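Local coordinates for putative lipoprotein (PDB 3JX8) that is of unproven function but is probably a cell-surface lipoprotein with an adhesin-like head, possibly binding lipid, at residues 48-51 and 52-55. Numbering follows the deposited sequence.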
# COMPACT_ATOMS: atom_id res chain seq x y z
N THR A 48 -31.59 -10.96 -3.80
CA THR A 48 -32.59 -10.22 -4.54
C THR A 48 -31.87 -9.34 -5.56
O THR A 48 -31.04 -8.49 -5.21
CB THR A 48 -33.41 -9.35 -3.60
OG1 THR A 48 -34.03 -10.17 -2.60
CG2 THR A 48 -34.49 -8.54 -4.38
N ILE A 49 -32.19 -9.53 -6.84
CA ILE A 49 -31.60 -8.72 -7.90
C ILE A 49 -32.58 -8.72 -9.08
O ILE A 49 -33.47 -9.59 -9.16
CB ILE A 49 -30.17 -9.28 -8.29
CG1 ILE A 49 -29.34 -8.21 -9.02
CG2 ILE A 49 -30.25 -10.59 -9.10
CD1 ILE A 49 -27.84 -8.54 -9.09
N ASP A 50 -32.43 -7.76 -9.99
CA ASP A 50 -33.21 -7.78 -11.22
C ASP A 50 -33.15 -9.20 -11.81
O ASP A 50 -32.07 -9.80 -11.91
CB ASP A 50 -32.70 -6.76 -12.24
CG ASP A 50 -32.65 -5.34 -11.67
OD1 ASP A 50 -31.82 -5.11 -10.78
OD2 ASP A 50 -33.41 -4.45 -12.12
N GLU A 51 -34.31 -9.73 -12.20
CA GLU A 51 -34.44 -11.13 -12.58
C GLU A 51 -33.45 -11.51 -13.68
O GLU A 51 -32.94 -12.64 -13.71
CB GLU A 51 -35.87 -11.46 -13.01
CG GLU A 51 -36.31 -10.74 -14.27
CD GLU A 51 -37.81 -10.84 -14.56
OE1 GLU A 51 -38.51 -11.76 -14.05
OE2 GLU A 51 -38.26 -10.00 -15.37
N ASN A 52 -33.18 -10.59 -14.59
CA ASN A 52 -32.29 -10.88 -15.70
C ASN A 52 -30.81 -11.04 -15.29
O ASN A 52 -30.06 -11.71 -15.98
CB ASN A 52 -32.47 -9.85 -16.81
CG ASN A 52 -32.07 -8.46 -16.38
OD1 ASN A 52 -32.45 -7.99 -15.31
ND2 ASN A 52 -31.30 -7.78 -17.23
N LEU A 53 -30.41 -10.49 -14.16
CA LEU A 53 -29.01 -10.50 -13.78
C LEU A 53 -28.52 -11.83 -13.13
O LEU A 53 -27.31 -12.11 -13.13
CB LEU A 53 -28.72 -9.30 -12.88
CG LEU A 53 -28.94 -7.94 -13.55
CD1 LEU A 53 -28.55 -6.77 -12.60
CD2 LEU A 53 -28.22 -7.86 -14.92
N PHE A 54 -29.44 -12.68 -12.65
CA PHE A 54 -29.04 -13.98 -12.06
C PHE A 54 -28.23 -14.84 -13.03
O PHE A 54 -27.34 -15.53 -12.63
CB PHE A 54 -30.25 -14.82 -11.60
CG PHE A 54 -30.84 -14.38 -10.29
CD1 PHE A 54 -30.17 -14.62 -9.11
CD2 PHE A 54 -32.06 -13.75 -10.23
CE1 PHE A 54 -30.69 -14.23 -7.88
CE2 PHE A 54 -32.60 -13.36 -8.99
CZ PHE A 54 -31.90 -13.60 -7.83
N ASP A 55 -28.58 -14.80 -14.31
CA ASP A 55 -27.85 -15.52 -15.35
C ASP A 55 -26.40 -15.09 -15.47
O ASP A 55 -25.61 -15.83 -16.06
CB ASP A 55 -28.50 -15.29 -16.72
CG ASP A 55 -29.88 -15.94 -16.85
OD1 ASP A 55 -30.13 -16.92 -16.11
OD2 ASP A 55 -30.72 -15.45 -17.66
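Two branches of Ile-49 part to meet two different side chains of the turn that follows: chi1 of -160° sets CG1 anti to the backbone N, and this arm runs to Leu-53, while CG2, held between N and the carbonyl carbon, is delivered to Phe-54. The methyl CG2 sits over the middle of one face of the Phe-54 ring, 3.6 Å from the centroid and only 10° off its normal, a CH-pi contact over the face. At the edge of the same ring, near its plane, lies Glu-51 O, 3.8 Å from Phe-54 CD2. Arg-16 adds a cation-pi contact to this aromatic group. Ile-49 crosses Leu-53 at about a right angle, CG1 reaching Leu-53 CD1 at 3.9 Å, and Pro-86 packs on both side chains.

A backbone bond closes the bend that follows the strand. Leu-53 N donates to Asp-50 O at 2.9 Å with an N-H...O angle of 156°. Polar side chains then tie the bend to its surroundings. Asn-52 OD1 comes within 3.3 Å of Asp-50 CB, but its hydrogen bond goes to Asn-10 N, and ND2 binds Asp-8 O, so both ends of the amide are gripped and its rotation is set. Asp-50 is buried, and its carboxylate is bound at OD2 by Thr-87 OG1 and Gly-11 N and more weakly at OD1 by Val-88 N.

The principle illustrated is that of a strand ending in a beta turn of residues 50-53, with helical phi/psi at 51 and 52 characteristic of type I; here it links strands 44-50 and 57-62 toward the N-terminal end of a solenoid-like fold of stacked parallel strands, consistent with the pectate-lyase-like clan.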